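Local coordinates for protein chorismate synthase (Aquifex aeolicus, PDB 1Q1L) that probably catalyses the last step of chorismate biosynthesis, eliminating phosphate from 5-enolpyruvylshikimate-3-phosphate with the help of reduced FMN, at residues A[40-43]-A[44-48]; A[215-218]-A[219-223]; A[274-277]-A[278-281]; A[389-392]-A[393-397]. One frame throughout, in Å; residues are numbered along the deposited sequence.

Contact 1: residues A[40-43]-A[44-48]; sequences INHE and LRRRQ
Glu43 and Arg46 lie side by side one turn apart on helix 37-48, pointing the same way, and are joined by a salt bridge. Glu43 OE1 accepts from Arg46 NH1 at 2.9 Å through its syn lone pair. The oxygen lies at the edge of the guanidinium, nearly in its plane; the carboxylate is turned 76° against that plane, and OE1 alone makes the bond, which is noticeably bent. A bend in the glutamate at chi2 (-58°) and one in the arginine at chi3 (62°) bring the two ends together. On its way out, Arg46 CD passes over one face of the His42 ring. The neighbouring Arg45 folds back along the helix: its guanidinium lays a face over His42 CA, with Arg45 NH2 3.5 Å from that atom and Arg45 NH1 3.5 Å from Asn41 CB, while NH2 is paired with Glu38. These i to i+3 and i+4 contacts ride on regular alpha-helical bonds, among them Arg45 N to Asn41 O at 2.8 Å. On the buried flank, Ile40 CG2 and Leu44 CD1 make a looser apolar contact at 4.3 Å, both side chains lying against Ala64 of strand 64-68. Both charges have further partners: Glu43 OE1 forms a salt bridge with Lys153 of helix 142-157, and Arg46 with Glu364 and Glu198. An alanine in place of Arg46 would probably leave Glu364 and Glu198 without this positive mate, and Glu43 with Lys153 but not the arginine. The side chain of Arg47, predicted to bind NADP(+), packs on helices 142-157 and 356-379.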
loop_
_atom_site.group_PDB
_atom_site.type_symbol
_atom_site.label_atom_id
_atom_site.label_comp_id
_atom_site.label_asym_id
_atom_site.label_seq_id
_atom_site.Cartn_x
_atom_site.Cartn_y
_atom_site.Cartn_z
ATOM N N ILE A 40 24.237 -4.070 -14.086
ATOM C CA ILE A 40 23.199 -3.078 -14.309
ATOM C C ILE A 40 23.463 -2.361 -15.626
ATOM O O ILE A 40 22.558 -2.205 -16.449
ATOM C CB ILE A 40 23.152 -2.054 -13.159
ATOM C CG1 ILE A 40 22.803 -2.778 -11.851
ATOM C CG2 ILE A 40 22.135 -0.962 -13.472
ATOM C CD1 ILE A 40 22.694 -1.865 -10.634
ATOM N N ASN A 41 24.708 -1.941 -15.828
ATOM C CA ASN A 41 25.078 -1.250 -17.053
ATOM C C ASN A 41 24.802 -2.107 -18.285
ATOM O O ASN A 41 24.381 -1.598 -19.324
ATOM C CB ASN A 41 26.558 -0.854 -17.015
ATOM C CG ASN A 41 26.872 0.117 -15.889
ATOM O OD1 ASN A 41 26.023 0.913 -15.485
ATOM N ND2 ASN A 41 28.102 0.069 -15.390
ATOM N N HIS A 42 25.028 -3.409 -18.177
ATOM C CA HIS A 42 24.778 -4.281 -19.317
ATOM C C HIS A 42 23.336 -4.137 -19.808
ATOM O O HIS A 42 23.089 -4.074 -21.011
ATOM C CB HIS A 42 25.033 -5.742 -18.966
ATOM C CG HIS A 42 24.896 -6.662 -20.139
ATOM N ND1 HIS A 42 24.453 -7.960 -20.025
ATOM C CD2 HIS A 42 25.137 -6.463 -21.458
ATOM C CE1 HIS A 42 24.424 -8.522 -21.220
ATOM N NE2 HIS A 42 24.834 -7.635 -22.106
ATOM N N GLU A 43 22.384 -4.088 -18.877
ATOM C CA GLU A 43 20.982 -3.949 -19.260
ATOM C C GLU A 43 20.716 -2.556 -19.830
ATOM O O GLU A 43 19.958 -2.403 -20.788
ATOM C CB GLU A 43 20.059 -4.209 -18.063
ATOM C CG GLU A 43 20.063 -5.643 -17.562
ATOM C CD GLU A 43 19.665 -6.650 -18.630
ATOM O OE1 GLU A 43 18.758 -6.346 -19.433
ATOM O OE2 GLU A 43 20.247 -7.755 -18.658
ATOM N N LEU A 44 21.336 -1.538 -19.242
ATOM C CA LEU A 44 21.150 -0.180 -19.733
ATOM C C LEU A 44 21.648 -0.076 -21.175
ATOM O O LEU A 44 21.072 0.646 -21.988
ATOM C CB LEU A 44 21.894 0.821 -18.841
ATOM C CG LEU A 44 21.326 0.946 -17.422
ATOM C CD1 LEU A 44 22.155 1.938 -16.611
ATOM C CD2 LEU A 44 19.866 1.392 -17.496
ATOM N N ARG A 45 22.710 -0.814 -21.488
ATOM C CA ARG A 45 23.272 -0.799 -22.836
ATOM C C ARG A 45 22.342 -1.457 -23.860
ATOM O O ARG A 45 22.241 -1.001 -24.996
ATOM C CB ARG A 45 24.644 -1.488 -22.853
ATOM C CG ARG A 45 25.746 -0.674 -22.185
ATOM C CD ARG A 45 27.132 -1.142 -22.618
ATOM N NE ARG A 45 27.416 -2.515 -22.208
ATOM C CZ ARG A 45 27.796 -2.874 -20.984
ATOM N NH1 ARG A 45 27.951 -1.961 -20.034
ATOM N NH2 ARG A 45 28.015 -4.153 -20.711
ATOM N N ARG A 46 21.661 -2.526 -23.456
ATOM C CA ARG A 46 20.742 -3.210 -24.353
ATOM C C ARG A 46 19.570 -2.302 -24.708
ATOM O O ARG A 46 19.118 -2.288 -25.853
ATOM C CB ARG A 46 20.224 -4.500 -23.714
ATOM C CG ARG A 46 21.297 -5.556 -23.470
ATOM C CD ARG A 46 20.706 -6.785 -22.793
ATOM N NE ARG A 46 19.692 -7.433 -23.626
ATOM C CZ ARG A 46 18.494 -7.810 -23.187
ATOM N NH1 ARG A 46 18.151 -7.600 -21.920
ATOM N NH2 ARG A 46 17.639 -8.403 -24.012
ATOM N N ARG A 47 19.080 -1.537 -23.735
ATOM C CA ARG A 47 17.962 -0.631 -23.990
ATOM C C ARG A 47 18.386 0.483 -24.950
ATOM O O ARG A 47 17.638 0.849 -25.859
ATOM C CB ARG A 47 17.452 0.003 -22.692
ATOM C CG ARG A 47 16.144 0.779 -22.869
ATOM C CD ARG A 47 15.826 1.659 -21.665
ATOM N NE ARG A 47 16.707 2.817 -21.619
ATOM C CZ ARG A 47 16.399 4.021 -22.092
ATOM N NH1 ARG A 47 15.215 4.247 -22.643
ATOM N NH2 ARG A 47 17.291 4.996 -22.035
ATOM N N GLN A 48 19.582 1.026 -24.741
ATOM C CA GLN A 48 20.084 2.095 -25.600
ATOM C C GLN A 48 20.155 1.677 -27.063
ATOM O O GLN A 48 19.743 2.427 -27.944
ATOM C CB GLN A 48 21.469 2.553 -25.146
ATOM C CG GLN A 48 21.473 3.360 -23.869
ATOM C CD GLN A 48 22.832 3.962 -23.571
ATOM O OE1 GLN A 48 23.817 3.244 -23.379
ATOM N NE2 GLN A 48 22.895 5.286 -23.538
#

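Contact 2: residues A[215-218]-A[219-223]; sequences TYID and EVKEK
The Tyr216 ring carries Val220 CG2 over one face, a CH-pi contact in which the methyl stands 4.0 Å from the ring centroid and 17° off the normal. It is displaced toward the phenol end, Tyr216 CZ being the ring atom closest to Val220 CG2, at 3.8 Å. Glu219 OE2 approaches the same ring obliquely and more distantly. Tyr216 holds CG opposite its own backbone N (chi1 169°), which swings the ring toward the C-terminal end of the helix so that its face meets the valine; its hydroxyl is hydrogen-bonded to the backbone N of Gln172. This i to i+4 pairing belongs to the last turns of helix 210-221, where the backbone pattern begins to change. Ile217 O accepts two bonds: Lys221 N arrives at 2.8 Å nearly along the C=O axis, whereas Val220 N, at 2.7 Å, stands well above the carbonyl plane. Alongside that shared carbonyl, Ile217 CG2 packs on Lys221 CG at 3.6 Å, the two side chains pointing the same way. The lysine curls, bent at chi2, chi3 and chi4, and its aliphatic part, not its amine, does the packing. Asp218 O takes the bond from Glu222 N at 3.1 Å, with Glu222 CG close by the same oxygen. Leu227 touches both Tyr216 and Val220, Leu202 lies on Ile217, and Phe281 of the second subunit packs on Val220.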
loop_
_atom_site.group_PDB
_atom_site.type_symbol
_atom_site.label_atom_id
_atom_site.label_comp_id
_atom_site.label_asym_id
_atom_site.label_seq_id
_atom_site.Cartn_x
_atom_site.Cartn_y
_atom_site.Cartn_z
ATOM N N THR A 215 15.230 -2.724 -44.694
ATOM C CA THR A 215 14.754 -2.186 -45.960
ATOM C C THR A 215 13.334 -1.654 -45.800
ATOM O O THR A 215 13.059 -0.492 -46.101
ATOM C CB THR A 215 14.768 -3.266 -47.063
ATOM O OG1 THR A 215 16.122 -3.653 -47.331
ATOM C CG2 THR A 215 14.127 -2.737 -48.341
ATOM N N TYR A 216 12.435 -2.513 -45.328
ATOM C CA TYR A 216 11.046 -2.123 -45.116
ATOM C C TYR A 216 10.983 -0.841 -44.296
ATOM O O TYR A 216 10.249 0.089 -44.628
ATOM C CB TYR A 216 10.297 -3.229 -44.373
ATOM C CG TYR A 216 8.933 -2.810 -43.871
ATOM C CD1 TYR A 216 7.857 -2.665 -44.745
ATOM C CD2 TYR A 216 8.717 -2.558 -42.515
ATOM C CE1 TYR A 216 6.597 -2.282 -44.283
ATOM C CE2 TYR A 216 7.463 -2.174 -42.042
ATOM C CZ TYR A 216 6.409 -2.041 -42.929
ATOM O OH TYR A 216 5.164 -1.684 -42.463
ATOM N N ILE A 217 11.758 -0.807 -43.217
ATOM C CA ILE A 217 11.789 0.346 -42.333
ATOM C C ILE A 217 12.128 1.630 -43.082
ATOM O O ILE A 217 11.321 2.558 -43.117
ATOM C CB ILE A 217 12.795 0.126 -41.179
ATOM C CG1 ILE A 217 12.315 -1.037 -40.301
ATOM C CG2 ILE A 217 12.933 1.395 -40.349
ATOM C CD1 ILE A 217 13.219 -1.352 -39.134
ATOM N N ASP A 218 13.313 1.684 -43.682
ATOM C CA ASP A 218 13.728 2.866 -44.429
ATOM C C ASP A 218 12.687 3.185 -45.492
ATOM O O ASP A 218 12.404 4.349 -45.774
ATOM C CB ASP A 218 15.084 2.629 -45.093
ATOM C CG ASP A 218 16.175 2.316 -44.089
ATOM O OD1 ASP A 218 16.348 3.101 -43.134
ATOM O OD2 ASP A 218 16.865 1.289 -44.258
ATOM N N GLU A 219 12.120 2.136 -46.077
ATOM C CA GLU A 219 11.094 2.276 -47.104
ATOM C C GLU A 219 9.893 3.034 -46.542
ATOM O O GLU A 219 9.140 3.664 -47.286
ATOM C CB GLU A 219 10.655 0.888 -47.585
ATOM C CG GLU A 219 9.476 0.880 -48.546
ATOM C CD GLU A 219 9.042 -0.531 -48.912
ATOM O OE1 GLU A 219 9.846 -1.260 -49.531
ATOM O OE2 GLU A 219 7.897 -0.914 -48.576
ATOM N N VAL A 220 9.726 2.968 -45.224
ATOM C CA VAL A 220 8.620 3.636 -44.549
ATOM C C VAL A 220 9.030 4.995 -43.992
ATOM O O VAL A 220 8.273 5.962 -44.079
ATOM C CB VAL A 220 8.078 2.770 -43.387
ATOM C CG1 VAL A 220 7.065 3.562 -42.566
ATOM C CG2 VAL A 220 7.438 1.503 -43.939
ATOM N N LYS A 221 10.231 5.065 -43.427
ATOM C CA LYS A 221 10.727 6.305 -42.845
ATOM C C LYS A 221 10.927 7.399 -43.889
ATOM O O LYS A 221 10.993 8.581 -43.552
ATOM C CB LYS A 221 12.036 6.051 -42.090
ATOM C CG LYS A 221 12.020 4.796 -41.214
ATOM C CD LYS A 221 10.740 4.671 -40.386
ATOM C CE LYS A 221 10.668 5.688 -39.255
ATOM N NZ LYS A 221 11.638 5.387 -38.164
ATOM N N GLU A 222 11.026 7.007 -45.156
ATOM C CA GLU A 222 11.201 7.974 -46.233
ATOM C C GLU A 222 9.859 8.621 -46.563
ATOM O O GLU A 222 9.801 9.642 -47.249
ATOM C CB GLU A 222 11.774 7.298 -47.482
ATOM C CG GLU A 222 13.223 6.852 -47.338
ATOM C CD GLU A 222 13.794 6.289 -48.629
ATOM O OE1 GLU A 222 13.791 7.012 -49.649
ATOM O OE2 GLU A 222 14.250 5.127 -48.626
ATOM N N LYS A 223 8.782 8.017 -46.067
ATOM C CA LYS A 223 7.439 8.535 -46.296
ATOM C C LYS A 223 6.989 9.307 -45.058
ATOM O O LYS A 223 5.798 9.556 -44.870
ATOM C CB LYS A 223 6.458 7.387 -46.550
ATOM C CG LYS A 223 6.965 6.322 -47.500
ATOM C CD LYS A 223 5.912 5.250 -47.726
ATOM C CE LYS A 223 6.495 4.052 -48.457
ATOM N NZ LYS A 223 7.197 4.447 -49.710
#

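Contact 3: residues A[274-277]-A[278-281]; sequences GFEA and ARRF
Arg279 turns back over Phe275 and Glu276. Its CB sits 3.6 Å from Glu276 O, and CG, opposite its own carbonyl carbon (chi1 -44°), comes to 3.4 Å from Phe275 O. The chain then runs extended: Arg279 CD passes 3.9 Å from Glu276 OE2, and the guanidinium settles flat above the Phe275 carbonyl, with Phe275 O over the centre of the group, 3.5 Å from Arg279 CZ. That approach is through the face, so the NE-H is poorly aimed at the oxygen and no hydrogen bond results; the attraction is more likely electrostatic. At the tip, Arg279 NH2 touches Phe275 CB at 3.6 Å and reaches the ring only obliquely, the ring and guanidinium planes being 27° apart. Glu276 stands crosswise to the arginine, its carboxylate near but beyond salt-bridge range. Arg280 also crosses that glutamate, running its NE past Glu276 CG. Beneath these side chains the backbone makes a short, irregular helical turn. Ala278 N bonds Phe275 O and Arg279 N bonds Glu276 O, each at 3.1 Å, both i to i+3 and both with the donor high above the carbonyl plane, and the i to i+4 bond from Ala278 N to Gly274 O is weak. Gly274, with its positive phi (69°), leads into the turn, and Glu270 holds Phe275 N. The turn lies in the loop between strand 266-271, outermost within this chain of the five-stranded sheet, and strand 289-292; Phe275 meets Ala322 and Ala278 meets Met323, both of strand 317-323 of the second subunit.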
loop_
_atom_site.group_PDB
_atom_site.type_symbol
_atom_site.label_atom_id
_atom_site.label_comp_id
_atom_site.label_asym_id
_atom_site.label_seq_id
_atom_site.Cartn_x
_atom_site.Cartn_y
_atom_site.Cartn_z
ATOM N N GLY A 274 -3.578 -15.435 -25.847
ATOM C CA GLY A 274 -4.339 -14.191 -25.813
ATOM C C GLY A 274 -5.630 -14.109 -26.618
ATOM O O GLY A 274 -6.516 -14.950 -26.482
ATOM N N PHE A 275 -5.745 -13.066 -27.438
ATOM C CA PHE A 275 -6.926 -12.857 -28.272
ATOM C C PHE A 275 -7.180 -14.028 -29.219
ATOM O O PHE A 275 -8.326 -14.337 -29.535
ATOM C CB PHE A 275 -6.791 -11.547 -29.058
ATOM C CG PHE A 275 -7.131 -10.323 -28.249
ATOM C CD1 PHE A 275 -8.446 -9.868 -28.172
ATOM C CD2 PHE A 275 -6.148 -9.661 -27.516
ATOM C CE1 PHE A 275 -8.777 -8.769 -27.372
ATOM C CE2 PHE A 275 -6.466 -8.560 -26.711
ATOM C CZ PHE A 275 -7.782 -8.114 -26.639
ATOM N N GLU A 276 -6.118 -14.689 -29.661
ATOM C CA GLU A 276 -6.277 -15.831 -30.552
ATOM C C GLU A 276 -6.973 -16.955 -29.796
ATOM O O GLU A 276 -7.753 -17.710 -30.375
ATOM C CB GLU A 276 -4.919 -16.316 -31.055
ATOM C CG GLU A 276 -5.026 -17.394 -32.123
ATOM C CD GLU A 276 -5.886 -16.949 -33.299
ATOM O OE1 GLU A 276 -5.493 -15.990 -33.999
ATOM O OE2 GLU A 276 -6.958 -17.549 -33.517
ATOM N N ALA A 277 -6.693 -17.052 -28.497
ATOM C CA ALA A 277 -7.287 -18.083 -27.647
ATOM C C ALA A 277 -8.789 -17.897 -27.501
ATOM O O ALA A 277 -9.516 -18.854 -27.242
ATOM C CB ALA A 277 -6.635 -18.066 -26.264
ATOM N N ALA A 278 -9.246 -16.659 -27.647
ATOM C CA ALA A 278 -10.665 -16.351 -27.523
ATOM C C ALA A 278 -11.438 -16.729 -28.781
ATOM O O ALA A 278 -12.666 -16.706 -28.785
ATOM C CB ALA A 278 -10.853 -14.863 -27.227
ATOM N N ARG A 279 -10.715 -17.076 -29.843
ATOM C CA ARG A 279 -11.337 -17.458 -31.109
ATOM C C ARG A 279 -11.281 -18.968 -31.328
ATOM O O ARG A 279 -11.848 -19.479 -32.294
ATOM C CB ARG A 279 -10.628 -16.774 -32.278
ATOM C CG ARG A 279 -10.331 -15.312 -32.043
ATOM C CD ARG A 279 -9.613 -14.684 -33.226
ATOM N NE ARG A 279 -8.957 -13.433 -32.850
ATOM C CZ ARG A 279 -9.563 -12.416 -32.241
ATOM N NH1 ARG A 279 -10.851 -12.491 -31.931
ATOM N NH2 ARG A 279 -8.879 -11.321 -31.935
ATOM N N ARG A 280 -10.596 -19.676 -30.434
ATOM C CA ARG A 280 -10.455 -21.121 -30.558
ATOM C C ARG A 280 -11.397 -21.901 -29.656
ATOM O O ARG A 280 -12.050 -21.336 -28.783
ATOM C CB ARG A 280 -9.021 -21.544 -30.239
ATOM C CG ARG A 280 -7.961 -21.017 -31.192
ATOM C CD ARG A 280 -6.638 -21.684 -30.867
ATOM N NE ARG A 280 -5.548 -21.271 -31.742
ATOM C CZ ARG A 280 -4.340 -21.822 -31.720
ATOM N NH1 ARG A 280 -4.076 -22.805 -30.870
ATOM N NH2 ARG A 280 -3.395 -21.392 -32.544
ATOM N N PHE A 281 -11.457 -23.210 -29.879
ATOM C CA PHE A 281 -12.293 -24.093 -29.077
ATOM C C PHE A 281 -11.536 -24.456 -27.808
ATOM O O PHE A 281 -10.309 -24.542 -27.812
ATOM C CB PHE A 281 -12.622 -25.372 -29.856
ATOM C CG PHE A 281 -13.497 -25.146 -31.056
ATOM C CD1 PHE A 281 -14.785 -24.642 -30.907
ATOM C CD2 PHE A 281 -13.033 -25.432 -32.337
ATOM C CE1 PHE A 281 -15.603 -24.424 -32.021
ATOM C CE2 PHE A 281 -13.841 -25.219 -33.456
ATOM C CZ PHE A 281 -15.131 -24.713 -33.294
#

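Contact 4: residues A[389-392]-A[393-397]; sequences KRFE and DYVNH
Phe391 and Val395 form the close-packed side of this turn of helix 384-399. Val395 CG2 sits over one face of the phenylalanine ring, 3.9 Å from its centroid and 22° off the normal, with Phe391 CE2 nearest at 3.6 Å. The ring reaches that place because CG lies opposite the backbone N (chi1 -179°), and the same methyl also rests on Phe391 O. Leu375 and Leu379 of helix 356-379 pack on the ring too, and Phe159 meets it with the planes well inclined. Regular helical bonds run i to i+4, the one from Val395 N to Phe391 O being 2.8 Å. On the solvent side, Glu392 and Asn396 are exposed, and Asn396 CG comes within 3.1 Å of Glu392 O. A separate flank, at a subunit interface, is loosely paired. Lys389 bends at chi2 (66°) and crosses Asp393 obliquely, so that Lys389 CE, at 3.4 Å from Asp393 OD2, is nearer than Lys389 NZ, whose own approach to that oxygen is a long salt bridge of 3.9 Å. Lys389 NZ also forms a salt bridge with Asp393 of the third subunit, and Asp393 OD2 with Lys389 of that subunit. An asparagine at Asp393 would probably leave the lysines of both subunits close together without their compensating negative charge. The reciprocal lysine-aspartate exchange is consistent with an electrostatic tie between two copies of this helix, whereas Phe391 packs on its own chain.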
loop_
_atom_site.group_PDB
_atom_site.type_symbol
_atom_site.label_atom_id
_atom_site.label_comp_id
_atom_site.label_asym_id
_atom_site.label_seq_id
_atom_site.Cartn_x
_atom_site.Cartn_y
_atom_site.Cartn_z
ATOM N N LYS A 389 16.932 -21.611 0.600
ATOM C CA LYS A 389 16.541 -22.814 1.314
ATOM C C LYS A 389 15.032 -23.019 1.215
ATOM O O LYS A 389 14.559 -24.144 1.043
ATOM C CB LYS A 389 16.963 -22.711 2.785
ATOM C CG LYS A 389 16.403 -23.810 3.676
ATOM C CD LYS A 389 16.955 -25.174 3.303
ATOM C CE LYS A 389 16.268 -26.278 4.096
ATOM N NZ LYS A 389 16.298 -26.015 5.566
ATOM N N ARG A 390 14.273 -21.932 1.322
ATOM C CA ARG A 390 12.818 -22.024 1.247
ATOM C C ARG A 390 12.358 -22.360 -0.167
ATOM O O ARG A 390 11.330 -23.009 -0.359
ATOM C CB ARG A 390 12.189 -20.712 1.714
ATOM C CG ARG A 390 12.532 -20.366 3.151
ATOM C CD ARG A 390 11.999 -19.004 3.519
ATOM N NE ARG A 390 12.351 -18.627 4.882
ATOM C CZ ARG A 390 12.001 -17.476 5.449
ATOM N NH1 ARG A 390 11.285 -16.592 4.764
ATOM N NH2 ARG A 390 12.374 -17.205 6.695
ATOM N N PHE A 391 13.122 -21.911 -1.153
ATOM C CA PHE A 391 12.805 -22.177 -2.551
ATOM C C PHE A 391 12.954 -23.686 -2.768
ATOM O O PHE A 391 12.056 -24.346 -3.303
ATOM C CB PHE A 391 13.778 -21.414 -3.456
ATOM C CG PHE A 391 13.520 -21.592 -4.933
ATOM C CD1 PHE A 391 12.574 -20.813 -5.588
ATOM C CD2 PHE A 391 14.235 -22.532 -5.666
ATOM C CE1 PHE A 391 12.343 -20.965 -6.959
ATOM C CE2 PHE A 391 14.011 -22.696 -7.037
ATOM C CZ PHE A 391 13.064 -21.909 -7.681
ATOM N N GLU A 392 14.089 -24.222 -2.323
ATOM C CA GLU A 392 14.402 -25.640 -2.454
ATOM C C GLU A 392 13.365 -26.535 -1.789
ATOM O O GLU A 392 12.948 -27.538 -2.360
ATOM C CB GLU A 392 15.789 -25.909 -1.876
ATOM C CG GLU A 392 16.892 -25.177 -2.628
ATOM C CD GLU A 392 18.186 -25.087 -1.841
ATOM O OE1 GLU A 392 19.165 -24.516 -2.371
ATOM O OE2 GLU A 392 18.226 -25.579 -0.692
ATOM N N ASP A 393 12.945 -26.174 -0.583
ATOM C CA ASP A 393 11.939 -26.955 0.121
ATOM C C ASP A 393 10.617 -26.879 -0.637
ATOM O O ASP A 393 9.928 -27.884 -0.802
ATOM C CB ASP A 393 11.747 -26.429 1.549
ATOM C CG ASP A 393 12.917 -26.766 2.466
ATOM O OD1 ASP A 393 13.789 -27.575 2.069
ATOM O OD2 ASP A 393 12.956 -26.229 3.595
ATOM N N TYR A 394 10.272 -25.686 -1.107
ATOM C CA TYR A 394 9.030 -25.495 -1.840
ATOM C C TYR A 394 8.999 -26.248 -3.167
ATOM O O TYR A 394 7.973 -26.821 -3.539
ATOM C CB TYR A 394 8.777 -24.007 -2.089
ATOM C CG TYR A 394 7.534 -23.772 -2.903
ATOM C CD1 TYR A 394 7.616 -23.407 -4.244
ATOM C CD2 TYR A 394 6.271 -24.003 -2.356
ATOM C CE1 TYR A 394 6.469 -23.287 -5.027
ATOM C CE2 TYR A 394 5.120 -23.887 -3.127
ATOM C CZ TYR A 394 5.224 -23.532 -4.456
ATOM O OH TYR A 394 4.087 -23.427 -5.216
ATOM N N VAL A 395 10.113 -26.234 -3.889
ATOM C CA VAL A 395 10.186 -26.938 -5.161
ATOM C C VAL A 395 10.071 -28.444 -4.920
ATOM O O VAL A 395 9.491 -29.165 -5.733
ATOM C CB VAL A 395 11.502 -26.622 -5.890
ATOM C CG1 VAL A 395 11.696 -27.581 -7.050
ATOM C CG2 VAL A 395 11.467 -25.186 -6.399
ATOM N N ASN A 396 10.627 -28.902 -3.801
ATOM C CA ASN A 396 10.574 -30.312 -3.422
ATOM C C ASN A 396 9.133 -30.686 -3.121
ATOM O O ASN A 396 8.694 -31.790 -3.419
ATOM C CB ASN A 396 11.442 -30.567 -2.186
ATOM C CG ASN A 396 12.921 -30.653 -2.520
ATOM O OD1 ASN A 396 13.774 -30.504 -1.647
ATOM N ND2 ASN A 396 13.228 -30.909 -3.787
ATOM N N HIS A 397 8.406 -29.748 -2.526
ATOM C CA HIS A 397 7.005 -29.946 -2.189
ATOM C C HIS A 397 6.189 -30.018 -3.471
ATOM O O HIS A 397 5.272 -30.831 -3.592
ATOM C CB HIS A 397 6.518 -28.791 -1.311
ATOM C CG HIS A 397 5.030 -28.710 -1.184
ATOM N ND1 HIS A 397 4.273 -27.787 -1.874
ATOM C CD2 HIS A 397 4.156 -29.437 -0.447
ATOM C CE1 HIS A 397 2.997 -27.948 -1.568
ATOM N NE2 HIS A 397 2.900 -28.943 -0.705
#

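Each of the four contacts spans one or two turns of unbroken chain, so none closes a long loop; they follow in series, neither nesting nor crossing. Contact 1 comes first, on helix 37-48 between the four-stranded sheet and the helices of the interior. Contact 2 lies toward the C-terminal part of helix 210-221, ahead of strand 229-236 of the five-stranded sheet. Contact 3 follows strand 266-271 of the same sheet. Contacts 2, 3 and 4 all touch the second subunit, whose Phe281, from the 278-281 range, packs on contact 2. Contact 4, on the C-terminal helix 384-399, reaches the third subunit too; its centre lies about 52 Å from that of contact 2, across the chain's centre.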